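Local coordinates for protein dual function macrocyclase-peptidase POPB (PDB 5N4B) that cleaves after proline to remove a leader, releases the 25-residue intermediate and macrocyclises it in a separate step in amanitin biosynthesis, at residues A[339-344]-A[348-353]; A[61-66]-A[712-717]; A[89-92]-A[96-99]. The protein carries 1 engineered substitution. All coordinates share one frame; numbering follows the deposited sequence. Where two conformers were deposited one is given.

Interactions 1 and 3 are hairpins in the seven-bladed beta-propeller, while interaction 2 belongs to the alpha/beta-hydrolase part of the enzyme. Along the chain, residues 61-66 come first, then the hairpin of interaction 3, then that of interaction 1, and 712-717 last. Interaction 2 therefore joins a helix near the N-terminus to the C-terminal helix, tying chain from before the propeller to the catalytic domain. The two hairpins belong to different propeller sheets: interaction 3 to the one formed by 84-90, 96-101, 109-113 and 129-133, interaction 1 to the one that ends with 349-352; their centres are 34 Å apart. The centres of interactions 1 and 2 are 58 Å apart, on opposite sides of the chain's centre.

Interaction 1: residues A[339-344]-A[348-353]; sequences ITIDLS and PEIRDF
The backbone oxygen of E349 is held by D342 N at 2.9 Å, in a nearly straight bond (165° at the hydrogen), and probably by a water that also meets T340 OG1. I341 CA adds a C-H...O contact to the same oxygen. Two residues along this antiparallel ladder, at the next hydrogen-bonded pair, T340 and R351 exchange two backbone bonds: T340 N to R351 O is 2.8 Å, and R351 N returns to T340 O.

On the face carrying I341 and I350, the two isoleucines lie side by side and point the same way, CG1 against CG1 at 3.9 Å. I341 has its CG2 anti to the backbone N (CG1 at chi1 -61°), which presses that methyl on P348 CB at 3.5 Å, tighter than usual for two carbons. I339 CD1 meets I350 CG2 to continue the apolar row. I339 CG2 also touches D352 OD1, which forms a salt bridge with K337.

The other face is polar. D342 and E349 bring like charges close, with OD2 and OE2 4.6 Å apart, and a second water between these oxygens can donate to either. R351 probably eases the crowding: E349 OE2 lies 3.2 Å above the guanidinium plane of R351, an attraction of charges with no N-H aimed at it. D342 OD1 takes S344 N in an Asx turn and S344 OG from the same face of its plane, fixing the carboxylate at the hairpin bend.

Strand 349-352 is the outermost of its four-stranded propeller sheet; next to it, strand 337-342 bonds to strand 324-329, and I341 packs on V307 of strand 305-308.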
ATOM      1  N   ILE A 339       8.230  14.356 -19.861  1.00 10.65           N
ATOM      2  CA  ILE A 339       9.284  15.102 -20.508  1.00 10.02           C
ATOM      3  C   ILE A 339      10.171  14.142 -21.297  1.00 11.00           C
ATOM      4  O   ILE A 339      10.175  12.921 -21.099  1.00 11.77           O
ATOM      5  CB  ILE A 339      10.141  15.930 -19.516  1.00 11.72           C
ATOM      6  CG1 ILE A 339      10.826  14.983 -18.527  1.00 12.47           C
ATOM      7  CG2 ILE A 339       9.311  16.975 -18.799  1.00 12.07           C
ATOM      8  CD1 ILE A 339      11.905  15.694 -17.692  1.00 15.18           C
ATOM      9  N   THR A 340      10.953  14.712 -22.213  1.00 11.96           N
ATOM     10  CA  THR A 340      12.107  14.040 -22.771  1.00 13.97           C
ATOM     11  C   THR A 340      13.370  14.766 -22.332  1.00 13.10           C
ATOM     12  O   THR A 340      13.403  15.999 -22.285  1.00 15.06           O
ATOM     13  CB  THR A 340      12.035  13.969 -24.296  1.00 15.22           C
ATOM     14  OG1 THR A 340      11.960  15.299 -24.876  1.00 17.31           O
ATOM     15  CG2 THR A 340      10.848  13.107 -24.758  1.00 16.54           C
ATOM     16  N   ILE A 341      14.423  13.984 -22.043  1.00 17.95           N
ATOM     17  CA  ILE A 341      15.780  14.489 -21.775  1.00 18.87           C
ATOM     18  C   ILE A 341      16.643  13.847 -22.848  1.00 22.46           C
ATOM     19  O   ILE A 341      16.727  12.612 -22.938  1.00 18.77           O
ATOM     20  CB  ILE A 341      16.275  14.165 -20.354  1.00 22.32           C
ATOM     21  CG1 ILE A 341      15.384  14.809 -19.264  1.00 20.96           C
ATOM     22  CG2 ILE A 341      17.735  14.649 -20.184  1.00 22.83           C
ATOM     23  CD1 ILE A 341      15.794  14.592 -17.822  1.00 24.57           C
ATOM     24  N   ASP A 342      17.248  14.677 -23.697  1.00 21.42           N
ATOM     25  CA  ASP A 342      18.073  14.221 -24.802  1.00 21.42           C
ATOM     26  C   ASP A 342      19.534  14.169 -24.344  1.00 25.29           C
ATOM     27  O   ASP A 342      20.162  15.205 -24.090  1.00 27.86           O
ATOM     28  CB  ASP A 342      17.883  15.152 -26.001  1.00 27.50           C
ATOM     29  CG  ASP A 342      18.578  14.680 -27.215  1.00 36.29           C
ATOM     30  OD1 ASP A 342      19.534  13.887 -27.108  1.00 30.15           O
ATOM     31  OD2 ASP A 342      18.152  15.056 -28.329  1.00 41.18           O
ATOM     32  N   LEU A 343      20.035  12.964 -24.132  1.00 19.31           N
ATOM     33  CA  LEU A 343      21.373  12.764 -23.602  1.00 21.05           C
ATOM     34  C   LEU A 343      22.449  12.851 -24.666  1.00 26.42           C
ATOM     35  O   LEU A 343      23.628  12.691 -24.329  1.00 24.57           O
ATOM     36  CB  LEU A 343      21.412  11.391 -22.919  1.00 21.06           C
ATOM     37  CG  LEU A 343      20.488  11.231 -21.701  1.00 20.94           C
ATOM     38  CD1 LEU A 343      20.623   9.817 -21.118  1.00 25.39           C
ATOM     39  CD2 LEU A 343      20.771  12.267 -20.654  1.00 23.50           C
ATOM     40  N   SER A 344      22.105  13.042 -25.940  1.00 23.71           N
ATOM     41  CA  SER A 344      23.169  13.223 -26.932  1.00 24.45           C
ATOM     42  C   SER A 344      23.874  14.552 -26.785  1.00 35.12           C
ATOM     43  O   SER A 344      24.906  14.734 -27.429  1.00 41.65           O
ATOM     44  CB  SER A 344      22.607  13.055 -28.347  1.00 30.13           C
ATOM     45  OG  SER A 344      21.785  14.150 -28.658  1.00 38.52           O
ATOM     46  N   PRO A 348      22.029  18.360 -21.333  1.00 34.16           N
ATOM     47  CA  PRO A 348      20.831  17.722 -21.859  1.00 30.15           C
ATOM     48  C   PRO A 348      19.764  18.753 -22.193  1.00 34.84           C
ATOM     49  O   PRO A 348      19.532  19.737 -21.470  1.00 38.31           O
ATOM     50  CB  PRO A 348      20.353  16.864 -20.687  1.00 28.47           C
ATOM     51  CG  PRO A 348      21.559  16.665 -19.793  1.00 43.64           C
ATOM     52  CD  PRO A 348      22.374  17.899 -19.971  1.00 39.11           C
ATOM     53  N   GLU A 349      19.096  18.512 -23.302  1.00 27.57           N
ATOM     54  CA  GLU A 349      17.910  19.290 -23.666  1.00 25.75           C
ATOM     55  C   GLU A 349      16.647  18.636 -23.085  1.00 23.93           C
ATOM     56  O   GLU A 349      16.412  17.440 -23.299  1.00 23.51           O
ATOM     57  CB  GLU A 349      17.872  19.335 -25.176  1.00 29.72           C
ATOM     58  CG  GLU A 349      16.816  20.217 -25.770  1.00 32.09           C
ATOM     59  CD  GLU A 349      17.045  20.386 -27.247  1.00 35.84           C
ATOM     60  OE1 GLU A 349      17.601  21.427 -27.678  1.00 36.80           O
ATOM     61  OE2 GLU A 349      16.719  19.443 -27.984  1.00 30.96           O
ATOM     62  N   ILE A 350      15.815  19.443 -22.421  1.00 22.05           N
ATOM     63  CA  ILE A 350      14.598  19.011 -21.699  1.00 21.92           C
ATOM     64  C   ILE A 350      13.374  19.681 -22.322  1.00 20.00           C
ATOM     65  O   ILE A 350      13.376  20.901 -22.541  1.00 23.22           O
ATOM     66  CB  ILE A 350      14.704  19.300 -20.194  1.00 27.16           C
ATOM     67  CG1 ILE A 350      16.015  18.659 -19.646  1.00 25.64           C
ATOM     68  CG2 ILE A 350      13.475  18.798 -19.460  1.00 23.17           C
ATOM     69  CD1 ILE A 350      16.195  18.798 -18.120  1.00 31.16           C
ATOM     70  N   ARG A 351      12.371  18.876 -22.698  1.00 14.80           N
ATOM     71  CA  ARG A 351      11.174  19.313 -23.402  1.00 13.91           C
ATOM     72  C   ARG A 351       9.963  18.556 -22.879  1.00 13.36           C
ATOM     73  O   ARG A 351      10.087  17.407 -22.462  1.00 14.54           O
ATOM     74  CB  ARG A 351      11.343  19.024 -24.904  1.00 13.20           C
ATOM     75  CG  ARG A 351      12.283  19.965 -25.586  1.00 14.65           C
ATOM     76  CD  ARG A 351      12.597  19.501 -27.001  1.00 16.27           C
ATOM     77  NE  ARG A 351      13.307  20.534 -27.741  1.00 17.44           N
ATOM     78  CZ  ARG A 351      13.838  20.352 -28.931  1.00 21.78           C
ATOM     79  NH1 ARG A 351      13.763  19.172 -29.551  1.00 25.92           N
ATOM     80  NH2 ARG A 351      14.382  21.416 -29.522  1.00 24.21           N
ATOM     81  N   ASP A 352       8.809  19.176 -22.930  1.00 12.89           N
ATOM     82  CA  ASP A 352       7.546  18.518 -22.609  1.00 12.64           C
ATOM     83  C   ASP A 352       7.108  17.689 -23.793  1.00 13.65           C
ATOM     84  O   ASP A 352       7.011  18.200 -24.918  1.00 18.21           O
ATOM     85  CB  ASP A 352       6.432  19.512 -22.288  1.00 13.56           C
ATOM     86  CG  ASP A 352       6.636  20.259 -20.976  1.00 14.18           C
ATOM     87  OD1 ASP A 352       7.559  19.936 -20.178  1.00 15.39           O
ATOM     88  OD2 ASP A 352       5.842  21.176 -20.736  1.00 17.29           O
ATOM     89  N   PHE A 353       6.807  16.412 -23.570  1.00 12.24           N
ATOM     90  CA  PHE A 353       6.245  15.531 -24.584  1.00 12.49           C
ATOM     91  C   PHE A 353       4.734  15.441 -24.468  1.00 12.81           C
ATOM     92  O   PHE A 353       4.018  15.593 -25.469  1.00 12.94           O
ATOM     93  CB  PHE A 353       6.890  14.146 -24.491  1.00 10.84           C
ATOM     94  CG  PHE A 353       6.295  13.105 -25.412  1.00 11.43           C
ATOM     95  CD1 PHE A 353       6.428  13.235 -26.788  1.00 13.85           C
ATOM     96  CD2 PHE A 353       5.655  11.985 -24.931  1.00 12.33           C
ATOM     97  CE1 PHE A 353       5.917  12.274 -27.661  1.00 15.28           C
ATOM     98  CE2 PHE A 353       5.132  11.039 -25.777  1.00 12.57           C
ATOM     99  CZ  PHE A 353       5.249  11.161 -27.130  1.00 14.01           C
TER
HETATM  100  O   HOH W   1      14.241  16.688 -25.211  1.00 12.78           O
HETATM  101  O   HOH W   2      15.738  17.011 -27.470  1.00 18.15           O

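Interaction 2: residues A[61-66]-A[712-717]; sequences SYLDQN and AADKWG
L63 and D714 cross at about a right angle where helix 46-64, near the start of the chain, packs on helix 705-722, the C-terminal helix of the alpha/beta-hydrolase fold. In prolyl oligopeptidases the N-terminal helices belong structurally with the catalytic domain, although the propeller separates them in sequence, and this contact is part of that union.

L63 aims its side chain at the other helix and divides it over D714. Methyl CD1 lies against the carboxylate carbon, 3.8 Å from D714 CG, and is nearly as close to D714 OD2; CD2 settles instead near the backbone, 4.0 Å from D714 O. The leucine therefore touches both the acid group and the helix turn beneath it. D714 does not head straight for L63: its CG stands anti to its own carbonyl carbon (chi1 -79°), laying the carboxylate along the flank of the helix. There D714 OD2 forms salt bridges with K710, one turn earlier, and with K691 of the edge strand 688-693, so the charge of this buried acid is probably balanced while L63 lies against the carboxylate. I69 of helix 68-80 packs on both L63 and D714, filling in the same corner.

Three residues on in each segment, in the loop after helix 46-64 on one side, N66 meets G717, their CA atoms 7.7 Å apart. With CG anti to the backbone N (chi1 -178°), the N66 amide reaches across, and each end of the amide has its own task: OD1 caps D68 N at the start of helix 68-80, while the NH2 faces G717. The two segments are joined there through a water, which accepts from N66 ND2 at 2.8 Å and donates to G717 O at 2.9 Å.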
ATOM      1  N   SER A  61     -12.784 -10.914  25.509  1.00 19.02           N
ATOM      2  CA  SER A  61     -13.919 -11.127  26.396  1.00 19.22           C
ATOM      3  C   SER A  61     -15.092 -10.219  25.988  1.00 18.45           C
ATOM      4  O   SER A  61     -16.266 -10.613  26.061  1.00 22.96           O
ATOM      5  CB  SER A  61     -13.517 -10.908  27.855  1.00 23.06           C
ATOM      6  OG  SER A  61     -14.654 -10.963  28.697  1.00 36.69           O
ATOM      7  N   TYR A  62     -14.813  -8.975  25.621  1.00 17.17           N
ATOM      8  CA  TYR A  62     -15.871  -8.071  25.197  1.00 17.19           C
ATOM      9  C   TYR A  62     -16.511  -8.562  23.904  1.00 15.88           C
ATOM     10  O   TYR A  62     -17.742  -8.648  23.808  1.00 17.51           O
ATOM     11  CB  TYR A  62     -15.337  -6.648  25.000  1.00 16.26           C
ATOM     12  CG  TYR A  62     -16.422  -5.658  24.722  1.00 16.75           C
ATOM     13  CD1 TYR A  62     -17.199  -5.211  25.740  1.00 21.08           C
ATOM     14  CD2 TYR A  62     -16.684  -5.172  23.464  1.00 18.90           C
ATOM     15  CE1 TYR A  62     -18.207  -4.325  25.551  1.00 26.23           C
ATOM     16  CE2 TYR A  62     -17.752  -4.288  23.265  1.00 17.58           C
ATOM     17  CZ  TYR A  62     -18.494  -3.881  24.319  1.00 19.82           C
ATOM     18  OH  TYR A  62     -19.548  -2.972  24.169  1.00 24.98           O
ATOM     19  N   LEU A  63     -15.697  -8.889  22.916  1.00 14.68           N
ATOM     20  CA  LEU A  63     -16.210  -9.392  21.649  1.00 15.54           C
ATOM     21  C   LEU A  63     -17.033 -10.671  21.826  1.00 15.93           C
ATOM     22  O   LEU A  63     -18.006 -10.878  21.088  1.00 18.26           O
ATOM     23  CB  LEU A  63     -15.036  -9.590  20.673  1.00 15.82           C
ATOM     24  CG  LEU A  63     -14.284  -8.273  20.313  1.00 15.44           C
ATOM     25  CD1 LEU A  63     -12.938  -8.643  19.672  1.00 17.50           C
ATOM     26  CD2 LEU A  63     -15.104  -7.378  19.446  1.00 17.70           C
ATOM     27  N   ASP A  64     -16.635 -11.531  22.778  1.00 17.84           N
ATOM     28  CA  ASP A  64     -17.372 -12.774  23.059  1.00 19.64           C
ATOM     29  C   ASP A  64     -18.805 -12.531  23.466  1.00 20.48           C
ATOM     30  O   ASP A  64     -19.633 -13.447  23.313  1.00 24.47           O
ATOM     31  CB  ASP A  64     -16.716 -13.519  24.234  1.00 21.13           C
ATOM     32  CG  ASP A  64     -15.424 -14.234  23.893  1.00 28.54           C
ATOM     33  OD1 ASP A  64     -15.131 -14.425  22.704  1.00 24.21           O
ATOM     34  OD2 ASP A  64     -14.691 -14.614  24.865  1.00 28.75           O
ATOM     35  N   GLN A  65     -19.137 -11.351  23.968  1.00 18.51           N
ATOM     36  CA  GLN A  65     -20.507 -10.991  24.344  1.00 21.22           C
ATOM     37  C   GLN A  65     -21.409 -10.765  23.138  1.00 24.88           C
ATOM     38  O   GLN A  65     -22.631 -10.776  23.303  1.00 31.32           O
ATOM     39  CB  GLN A  65     -20.527  -9.713  25.189  1.00 23.59           C
ATOM     40  CG  GLN A  65     -19.703  -9.787  26.481  1.00 24.37           C
ATOM     41  CD  GLN A  65     -19.639  -8.437  27.234  1.00 30.92           C
ATOM     42  OE1 GLN A  65     -18.748  -8.240  28.066  1.00 31.64           O
ATOM     43  NE2 GLN A  65     -20.573  -7.517  26.945  1.00 33.92           N
ATOM     44  N   ASN A  66     -20.856 -10.618  21.945  1.00 21.78           N
ATOM     45  CA  ASN A  66     -21.571 -10.183  20.743  1.00 19.00           C
ATOM     46  C   ASN A  66     -21.747 -11.402  19.828  1.00 22.68           C
ATOM     47  O   ASN A  66     -20.832 -11.764  19.084  1.00 19.89           O
ATOM     48  CB  ASN A  66     -20.756  -9.093  20.076  1.00 19.82           C
ATOM     49  CG  ASN A  66     -21.433  -8.530  18.841  1.00 20.55           C
ATOM     50  OD1 ASN A  66     -22.435  -9.097  18.374  1.00 22.76           O
ATOM     51  ND2 ASN A  66     -20.922  -7.436  18.336  1.00 23.66           N
ATOM     52  N   ALA A 712     -11.789  -9.380  10.409  1.00  9.90           N
ATOM     53  CA  ALA A 712     -12.778  -8.497   9.809  1.00  9.87           C
ATOM     54  C   ALA A 712     -14.108  -8.590  10.552  1.00  9.89           C
ATOM     55  O   ALA A 712     -14.766  -7.573  10.813  1.00 10.66           O
ATOM     56  CB  ALA A 712     -12.950  -8.834   8.325  1.00 10.43           C
ATOM     57  N   ALA A 713     -14.527  -9.799  10.905  1.00  8.84           N
ATOM     58  CA  ALA A 713     -15.775  -9.936  11.635  1.00 10.37           C
ATOM     59  C   ALA A 713     -15.709  -9.246  12.993  1.00 10.77           C
ATOM     60  O   ALA A 713     -16.681  -8.619  13.428  1.00 11.54           O
ATOM     61  CB  ALA A 713     -16.119 -11.413  11.783  1.00 12.69           C
ATOM     62  N   ASP A 714     -14.580  -9.360  13.690  1.00 10.22           N
ATOM     63  CA  ASP A 714     -14.427  -8.665  14.976  1.00 10.90           C
ATOM     64  C   ASP A 714     -14.531  -7.153  14.794  1.00 12.20           C
ATOM     65  O   ASP A 714     -15.220  -6.478  15.560  1.00 12.67           O
ATOM     66  CB  ASP A 714     -13.055  -8.967  15.569  1.00 11.96           C
ATOM     67  CG  ASP A 714     -12.935 -10.316  16.251  1.00 14.51           C
ATOM     68  OD1 ASP A 714     -13.941 -10.992  16.432  1.00 15.65           O
ATOM     69  OD2 ASP A 714     -11.776 -10.692  16.615  1.00 17.21           O
ATOM     70  N   LYS A 715     -13.841  -6.617  13.796  1.00 10.83           N
ATOM     71  CA  LYS A 715     -13.797  -5.171  13.576  1.00  9.97           C
ATOM     72  C   LYS A 715     -15.173  -4.625  13.219  1.00 10.38           C
ATOM     73  O   LYS A 715     -15.680  -3.684  13.848  1.00  9.99           O
ATOM     74  CB  LYS A 715     -12.815  -4.832  12.445  1.00 13.35           C
ATOM     75  CG  LYS A 715     -12.948  -3.468  11.897  1.00 15.97           C
ATOM     76  CD  LYS A 715     -11.767  -3.140  10.997  1.00 23.00           C
ATOM     77  CE  LYS A 715     -11.915  -3.677   9.652  1.00 24.16           C
ATOM     78  NZ  LYS A 715     -11.114  -2.790   8.685  1.00 27.77           N
ATOM     79  N   TRP A 716     -15.796  -5.216  12.192  1.00  9.41           N
ATOM     80  CA  TRP A 716     -17.070  -4.691  11.721  0.51  9.85           C
ATOM     81  C   TRP A 716     -18.185  -5.027  12.702  1.00 10.54           C
ATOM     82  O   TRP A 716     -19.131  -4.246  12.862  1.00 11.87           O
ATOM     83  CB  TRP A 716     -17.380  -5.189  10.300  0.51 10.23           C
ATOM     84  CG  TRP A 716     -16.364  -4.766   9.287  0.51 10.76           C
ATOM     85  CD1 TRP A 716     -15.626  -5.587   8.469  0.51  9.09           C
ATOM     86  CD2 TRP A 716     -15.943  -3.429   8.995  0.51 12.87           C
ATOM     87  NE1 TRP A 716     -14.788  -4.835   7.687  0.51 12.77           N
ATOM     88  CE2 TRP A 716     -14.940  -3.511   8.002  0.51  9.53           C
ATOM     89  CE3 TRP A 716     -16.313  -2.175   9.482  0.51 14.01           C
ATOM     90  CZ2 TRP A 716     -14.311  -2.383   7.473  0.51 13.83           C
ATOM     91  CZ3 TRP A 716     -15.686  -1.056   8.963  0.51 20.03           C
ATOM     92  CH2 TRP A 716     -14.704  -1.161   7.967  0.51 15.99           C
ATOM     93  N   GLY A 717     -18.079  -6.155  13.392  1.00 10.26           N
ATOM     94  CA  GLY A 717     -19.052  -6.461  14.443  1.00 10.92           C
ATOM     95  C   GLY A 717     -18.949  -5.515  15.623  1.00 10.47           C
ATOM     96  O   GLY A 717     -19.969  -5.088  16.190  1.00 11.39           O
TER
HETATM   97  O   HOH W   3     -22.285  -6.733  15.952  1.00 17.64           O

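Interaction 3: residues A[89-92]-A[96-99]; sequences TLLD and WYWF
T89 and Y97 form a hydrogen-bonded antiparallel pair, closed by two backbone bonds: T89 N to Y97 O and Y97 N to T89 O, each 2.9 Å. The second acceptor, T89 O, also receives a C-H...O contact from W96 CA at 3.2 Å and lies near the plane of the Y97 ring, at its edge. A water lies between T89 OG1 and Y97 O and probably links the threonine side chain to the backbone pair.

Two CH-pi contacts carry the side-chain packing. On one face of the ladder, L90 lies over the indole of W96: its CB sits 3.6 Å from the centroid of the six-membered ring, only 3° off the normal, while CD1 spans to the five-membered part and meets W96 NE1 at 3.7 Å. L90 has CG anti to its backbone N (chi1 172°), which carries the branch out along the indole. Beyond the paired residues, L91 crosses Y97 at about a right angle and sets CD1 over its face, 26° off the normal and shifted toward the rim, with Y97 CE1 just 3.3 Å away. Y97 OH is engaged by D93 in the turn.

Around the hairpin, L90 touches H416 of the last sheet of the propeller and L91 touches F151 of the second; T89 and L91 also pack on the bound peptide. Two neighbouring strands joined by a short turn, one face packed on the sheet before it in the ring and the other on the sheet after it, make up the first half of a four-stranded antiparallel beta-propeller blade.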
ATOM      1  N   THR A  89       0.778 -12.565 -18.338  1.00  9.02           N
ATOM      2  CA  THR A  89       1.998 -12.002 -18.920  1.00  8.78           C
ATOM      3  C   THR A  89       2.549 -13.013 -19.917  1.00  9.92           C
ATOM      4  O   THR A  89       2.703 -14.191 -19.604  1.00 10.09           O
ATOM      5  CB  THR A  89       3.039 -11.714 -17.836  1.00 10.49           C
ATOM      6  OG1 THR A  89       2.511 -10.793 -16.890  1.00 12.84           O
ATOM      7  CG2 THR A  89       4.282 -11.107 -18.463  1.00 13.28           C
ATOM      8  N   LEU A  90       2.880 -12.542 -21.118  1.00  9.66           N
ATOM      9  CA  LEU A  90       3.467 -13.401 -22.146  1.00 10.15           C
ATOM     10  C   LEU A  90       4.979 -13.312 -22.017  1.00 10.36           C
ATOM     11  O   LEU A  90       5.550 -12.221 -22.139  1.00 11.96           O
ATOM     12  CB  LEU A  90       3.047 -12.886 -23.537  1.00 10.71           C
ATOM     13  CG  LEU A  90       3.740 -13.577 -24.718  1.00 12.32           C
ATOM     14  CD1 LEU A  90       3.487 -15.051 -24.765  1.00 12.44           C
ATOM     15  CD2 LEU A  90       3.303 -12.895 -26.049  1.00 14.33           C
ATOM     16  N   LEU A  91       5.609 -14.442 -21.686  1.00 10.52           N
ATOM     17  CA  LEU A  91       7.062 -14.525 -21.615  1.00 12.82           C
ATOM     18  C   LEU A  91       7.626 -14.859 -22.987  1.00 11.91           C
ATOM     19  O   LEU A  91       6.919 -15.358 -23.881  1.00 13.99           O
ATOM     20  CB  LEU A  91       7.512 -15.540 -20.554  1.00 13.20           C
ATOM     21  CG  LEU A  91       6.981 -15.260 -19.157  1.00 12.66           C
ATOM     22  CD1 LEU A  91       7.687 -16.230 -18.166  1.00 14.42           C
ATOM     23  CD2 LEU A  91       7.211 -13.819 -18.750  1.00 14.29           C
ATOM     24  N   ASP A  92       8.946 -14.724 -23.091  1.00 14.93           N
ATOM     25  CA  ASP A  92       9.652 -15.029 -24.334  1.00 13.63           C
ATOM     26  C   ASP A  92       9.696 -16.505 -24.653  1.00 17.38           C
ATOM     27  O   ASP A  92      10.173 -16.851 -25.745  1.00 17.21           O
ATOM     28  CB  ASP A  92      11.048 -14.409 -24.317  1.00 15.70           C
ATOM     29  CG  ASP A  92      11.044 -12.925 -24.543  1.00 19.25           C
ATOM     30  OD1 ASP A  92      10.021 -12.210 -24.360  1.00 18.09           O
ATOM     31  OD2 ASP A  92      12.124 -12.452 -24.990  1.00 24.10           O
ATOM     32  N   TRP A  96       2.016 -17.995 -21.440  1.00 11.83           N
ATOM     33  CA  TRP A  96       1.385 -16.971 -20.638  1.00 10.12           C
ATOM     34  C   TRP A  96       1.295 -17.427 -19.188  1.00  9.89           C
ATOM     35  O   TRP A  96       0.958 -18.585 -18.901  1.00 11.66           O
ATOM     36  CB  TRP A  96      -0.019 -16.723 -21.205  1.00 10.94           C
ATOM     37  CG  TRP A  96      -0.079 -16.153 -22.555  1.00 10.51           C
ATOM     38  CD1 TRP A  96       0.015 -16.832 -23.707  1.00 12.29           C
ATOM     39  CD2 TRP A  96      -0.274 -14.798 -22.891  1.00 10.94           C
ATOM     40  NE1 TRP A  96      -0.116 -15.966 -24.779  1.00 14.01           N
ATOM     41  CE2 TRP A  96      -0.300 -14.707 -24.283  1.00 12.29           C
ATOM     42  CE3 TRP A  96      -0.420 -13.627 -22.149  1.00 11.06           C
ATOM     43  CZ2 TRP A  96      -0.494 -13.497 -24.944  1.00 12.30           C
ATOM     44  CZ3 TRP A  96      -0.589 -12.423 -22.822  1.00 11.60           C
ATOM     45  CH2 TRP A  96      -0.644 -12.381 -24.193  1.00 13.76           C
ATOM     46  N   TYR A  97       1.562 -16.506 -18.278  1.00  8.77           N
ATOM     47  CA  TYR A  97       1.625 -16.812 -16.852  1.00  9.36           C
ATOM     48  C   TYR A  97       0.736 -15.838 -16.090  1.00  8.88           C
ATOM     49  O   TYR A  97       0.721 -14.639 -16.382  1.00  9.59           O
ATOM     50  CB  TYR A  97       3.064 -16.675 -16.362  1.00 10.61           C
ATOM     51  CG  TYR A  97       4.040 -17.645 -16.938  1.00  9.89           C
ATOM     52  CD1 TYR A  97       4.441 -17.563 -18.287  1.00 11.33           C
ATOM     53  CD2 TYR A  97       4.565 -18.656 -16.157  1.00 11.00           C
ATOM     54  CE1 TYR A  97       5.372 -18.471 -18.814  1.00 12.96           C
ATOM     55  CE2 TYR A  97       5.504 -19.542 -16.674  1.00 13.58           C
ATOM     56  CZ  TYR A  97       5.887 -19.431 -18.012  1.00 12.52           C
ATOM     57  OH  TYR A  97       6.827 -20.321 -18.516  1.00 17.37           O
ATOM     58  N   TRP A  98       0.019 -16.329 -15.091  1.00  8.74           N
ATOM     59  CA  TRP A  98      -0.901 -15.488 -14.352  1.00  7.77           C
ATOM     60  C   TRP A  98      -1.111 -16.092 -12.969  1.00  7.30           C
ATOM     61  O   TRP A  98      -0.950 -17.303 -12.760  1.00  8.98           O
ATOM     62  CB  TRP A  98      -2.265 -15.354 -15.081  1.00  7.62           C
ATOM     63  CG  TRP A  98      -3.060 -16.599 -15.142  1.00  8.14           C
ATOM     64  CD1 TRP A  98      -4.080 -16.964 -14.293  1.00  9.41           C
ATOM     65  CD2 TRP A  98      -2.917 -17.681 -16.078  1.00  8.12           C
ATOM     66  NE1 TRP A  98      -4.556 -18.219 -14.640  1.00 10.43           N
ATOM     67  CE2 TRP A  98      -3.860 -18.676 -15.725  1.00 11.09           C
ATOM     68  CE3 TRP A  98      -2.078 -17.914 -17.154  1.00 10.60           C
ATOM     69  CZ2 TRP A  98      -4.013 -19.857 -16.454  1.00 12.32           C
ATOM     70  CZ3 TRP A  98      -2.235 -19.094 -17.870  1.00 11.21           C
ATOM     71  CH2 TRP A  98      -3.167 -20.046 -17.499  1.00 11.26           C
ATOM     72  N   PHE A  99      -1.521 -15.250 -12.027  1.00  7.18           N
ATOM     73  CA  PHE A  99      -1.870 -15.722 -10.682  1.00  7.41           C
ATOM     74  C   PHE A  99      -3.344 -16.081 -10.606  1.00  8.15           C
ATOM     75  O   PHE A  99      -4.204 -15.441 -11.203  1.00  8.20           O
ATOM     76  CB  PHE A  99      -1.546 -14.659  -9.614  1.00  7.15           C
ATOM     77  CG  PHE A  99      -0.089 -14.509  -9.364  1.00  7.73           C
ATOM     78  CD1 PHE A  99       0.562 -15.360  -8.491  1.00 10.77           C
ATOM     79  CD2 PHE A  99       0.616 -13.510  -9.998  1.00 11.02           C
ATOM     80  CE1 PHE A  99       1.913 -15.220  -8.262  1.00 11.66           C
ATOM     81  CE2 PHE A  99       1.964 -13.354  -9.740  1.00 13.93           C
ATOM     82  CZ  PHE A  99       2.603 -14.221  -8.870  1.00 11.20           C
TER
HETATM   83  O   HOH W   4       0.960 -12.106 -15.031  1.00 10.21           O